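Local coordinates for Phenylalanine/tyrosine ammonia-lyase (Rhodosporidium toruloides, PDB 1Y2M), which catalyses the non-oxidative deamination of L-phenylalanine and L-tyrosine to trans-cinnamate and p-coumarate, releasing ammonium, at residues Asn270-Ala276 with Asn412-Val418. Sequence-based numbering, arbitrary orientation.
Sequences NGTAVSA and NFQAAAV
Thr272 and Ser275 pack against Ala415 and Val418 where two long helices of the PAL/histidase fold, 273-303 and 416-443, begin side by side. The contact is buried and made by van der Waals packing, methyls meeting carbonyl oxygens as well as other methyls. The methyl CG2 of Thr272 lies 3.6 Å from Ala415 CB and 3.5 Å from Phe413 O, while OG1 of Thr272 is hydrogen-bonded to Glu389 OE2. One turn on, Val418 has CG1 anti to its backbone N (chi1 178°), which brings this methyl to 3.6 Å from Ser275 O; its other methyl, CG2, faces Ala276 CB at 4.3 Å. Ala506, from helix 506-560, touches Ser275, Ala415 and Val418.

Before the helices the two loops run close together, Gly271 beside Phe413. Asn270, a cinnamate-binding residue by similarity, approaches the Phe413 ring obliquely with ND2, 4.3 Å from CD2, and gives a weak hydrogen bond to Asn397 O. Backbone bonds tie Gly271 to Ser212, in the Ala211-Gly213 segment that forms the 5-imidazolinone, and to Asp214. Phe413 packs on Arg366 of the second subunit, also cinnamate-binding by similarity, consistent with an active site shared between subunits. Phe413 CB comes 3.8 Å from Gly271 N.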
ATOM      1  N   ASN B 270     -11.814  18.588 -22.397  1.00 11.16           N
ATOM      2  CA  ASN B 270     -10.644  17.692 -22.536  1.00  8.64           C
ATOM      3  C   ASN B 270      -9.448  18.436 -22.026  1.00  9.40           C
ATOM      4  O   ASN B 270      -9.169  19.555 -22.479  1.00 11.98           O
ATOM      5  CB  ASN B 270     -10.307  17.355 -24.023  1.00 11.04           C
ATOM      6  CG  ASN B 270     -11.105  16.225 -24.585  1.00 22.95           C
ATOM      7  OD1 ASN B 270     -11.993  15.686 -23.943  1.00 26.29           O
ATOM      8  ND2 ASN B 270     -10.780  15.843 -25.811  1.00 22.14           N
ATOM      9  N   GLY B 271      -8.679  17.814 -21.144  1.00 11.52           N
ATOM     10  CA  GLY B 271      -7.474  18.461 -20.650  1.00 11.75           C
ATOM     11  C   GLY B 271      -7.194  18.197 -19.211  1.00  8.95           C
ATOM     12  O   GLY B 271      -7.910  17.479 -18.517  1.00 10.33           O
ATOM     13  N   THR B 272      -6.106  18.782 -18.739  1.00  9.34           N
ATOM     14  CA  THR B 272      -5.525  18.405 -17.478  1.00  9.85           C
ATOM     15  C   THR B 272      -5.546  19.575 -16.469  1.00  7.54           C
ATOM     16  O   THR B 272      -4.910  19.512 -15.424  1.00  7.75           O
ATOM     17  CB  THR B 272      -4.081  17.912 -17.641  1.00  9.54           C
ATOM     18  OG1 THR B 272      -3.225  19.026 -17.958  1.00  9.72           O
ATOM     19  CG2 THR B 272      -3.979  16.859 -18.705  1.00 10.47           C
ATOM     20  N   ALA B 273      -6.304  20.626 -16.757  1.00  7.86           N
ATOM     21  CA  ALA B 273      -6.205  21.841 -15.940  1.00 10.31           C
ATOM     22  C   ALA B 273      -6.556  21.695 -14.478  1.00  9.53           C
ATOM     23  O   ALA B 273      -6.040  22.413 -13.635  1.00 10.25           O
ATOM     24  CB  ALA B 273      -6.989  22.972 -16.559  1.00 10.82           C
ATOM     25  N   VAL B 274      -7.493  20.803 -14.138  1.00  8.45           N
ATOM     26  CA  VAL B 274      -7.938  20.721 -12.759  1.00  6.58           C
ATOM     27  C   VAL B 274      -6.877  20.001 -11.929  1.00  8.79           C
ATOM     28  O   VAL B 274      -6.454  20.487 -10.885  1.00  9.01           O
ATOM     29  CB  VAL B 274      -9.282  20.028 -12.680  1.00  8.62           C
ATOM     30  CG1 VAL B 274      -9.720  19.894 -11.223  1.00  8.56           C
ATOM     31  CG2 VAL B 274     -10.338  20.778 -13.545  1.00  9.93           C
ATOM     32  N   SER B 275      -6.415  18.855 -12.408  0.50  8.78           N
ATOM     33  CA  SER B 275      -5.328  18.168 -11.700  0.50  7.94           C
ATOM     34  C   SER B 275      -4.048  18.994 -11.682  0.50  8.83           C
ATOM     35  O   SER B 275      -3.359  19.051 -10.655  0.50  9.89           O
ATOM     36  CB  SER B 275      -5.070  16.797 -12.314  0.50  8.05           C
ATOM     37  OG  SER B 275      -4.874  16.937 -13.702  0.50  7.68           O
ATOM     38  N   ALA B 276      -3.720  19.652 -12.795  1.00 10.27           N
ATOM     39  CA  ALA B 276      -2.536  20.536 -12.802  1.00  8.13           C
ATOM     40  C   ALA B 276      -2.695  21.680 -11.769  1.00  8.86           C
ATOM     41  O   ALA B 276      -1.725  22.101 -11.104  1.00  9.30           O
ATOM     42  CB  ALA B 276      -2.294  21.083 -14.177  1.00  9.42           C
ATOM     43  N   ASN B 412      -2.963  14.194 -25.348  1.00  8.43           N
ATOM     44  CA  ASN B 412      -2.398  15.153 -24.381  1.00  8.48           C
ATOM     45  C   ASN B 412      -3.234  15.464 -23.125  1.00  8.87           C
ATOM     46  O   ASN B 412      -2.820  16.188 -22.222  1.00 10.44           O
ATOM     47  CB  ASN B 412      -1.971  16.451 -25.076  1.00  8.50           C
ATOM     48  CG  ASN B 412      -0.733  16.283 -25.913  1.00 11.19           C
ATOM     49  OD1 ASN B 412       0.124  15.431 -25.640  1.00  8.31           O
ATOM     50  ND2 ASN B 412      -0.597  17.145 -26.927  1.00  9.05           N
ATOM     51  N   PHE B 413      -4.432  14.926 -23.082  1.00  5.51           N
ATOM     52  CA  PHE B 413      -5.258  14.997 -21.902  1.00  8.02           C
ATOM     53  C   PHE B 413      -4.910  13.925 -20.842  1.00  8.17           C
ATOM     54  O   PHE B 413      -5.513  13.912 -19.785  1.00  7.56           O
ATOM     55  CB  PHE B 413      -6.705  14.833 -22.342  1.00  7.21           C
ATOM     56  CG  PHE B 413      -6.903  13.666 -23.289  1.00  7.07           C
ATOM     57  CD1 PHE B 413      -6.809  12.340 -22.864  1.00  7.13           C
ATOM     58  CD2 PHE B 413      -7.089  13.879 -24.628  1.00 11.13           C
ATOM     59  CE1 PHE B 413      -6.967  11.286 -23.721  1.00  9.76           C
ATOM     60  CE2 PHE B 413      -7.239  12.825 -25.484  1.00 12.53           C
ATOM     61  CZ  PHE B 413      -7.172  11.532 -25.040  1.00 10.32           C
ATOM     62  N   GLN B 414      -3.987  12.995 -21.170  1.00  6.47           N
ATOM     63  CA  GLN B 414      -3.625  11.931 -20.254  1.00  7.16           C
ATOM     64  C   GLN B 414      -2.651  12.514 -19.235  1.00  9.13           C
ATOM     65  O   GLN B 414      -1.444  12.639 -19.525  1.00 11.30           O
ATOM     66  CB  GLN B 414      -3.010  10.778 -21.047  1.00  7.82           C
ATOM     67  CG  GLN B 414      -2.582   9.573 -20.261  1.00  6.40           C
ATOM     68  CD  GLN B 414      -3.771   8.820 -19.701  1.00  8.41           C
ATOM     69  OE1 GLN B 414      -4.263   9.139 -18.625  1.00 10.16           O
ATOM     70  NE2 GLN B 414      -4.210   7.793 -20.423  1.00  8.24           N
ATOM     71  N   ALA B 415      -3.158  12.750 -18.050  1.00  8.40           N
ATOM     72  CA  ALA B 415      -2.440  13.606 -17.065  1.00  7.34           C
ATOM     73  C   ALA B 415      -1.398  12.804 -16.258  1.00 10.25           C
ATOM     74  O   ALA B 415      -1.253  13.060 -15.052  1.00  8.82           O
ATOM     75  CB  ALA B 415      -3.382  14.343 -16.132  1.00  9.97           C
ATOM     76  N   ALA B 416      -0.698  11.857 -16.892  1.00  8.96           N
ATOM     77  CA  ALA B 416       0.303  11.024 -16.203  1.00  8.05           C
ATOM     78  C   ALA B 416       1.460  11.869 -15.699  1.00  7.40           C
ATOM     79  O   ALA B 416       1.962  11.659 -14.599  1.00  9.86           O
ATOM     80  CB  ALA B 416       0.766   9.910 -17.076  1.00  8.11           C
ATOM     81  N   ALA B 417       1.808  12.915 -16.417  1.00  8.65           N
ATOM     82  CA  ALA B 417       2.915  13.785 -15.947  1.00  7.97           C
ATOM     83  C   ALA B 417       2.506  14.392 -14.604  1.00  9.79           C
ATOM     84  O   ALA B 417       3.331  14.429 -13.674  1.00  9.99           O
ATOM     85  CB  ALA B 417       3.169  14.856 -16.935  1.00 12.71           C
ATOM     86  N   VAL B 418       1.229  14.767 -14.462  1.00  9.12           N
ATOM     87  CA  VAL B 418       0.746  15.402 -13.215  1.00  9.66           C
ATOM     88  C   VAL B 418       0.685  14.359 -12.109  1.00  8.07           C
ATOM     89  O   VAL B 418       1.114  14.621 -10.970  1.00  9.86           O
ATOM     90  CB  VAL B 418      -0.646  16.055 -13.359  1.00 10.21           C
ATOM     91  CG1 VAL B 418      -1.089  16.633 -12.039  1.00  9.08           C
ATOM     92  CG2 VAL B 418      -0.646  17.089 -14.473  1.00 11.08           C
TER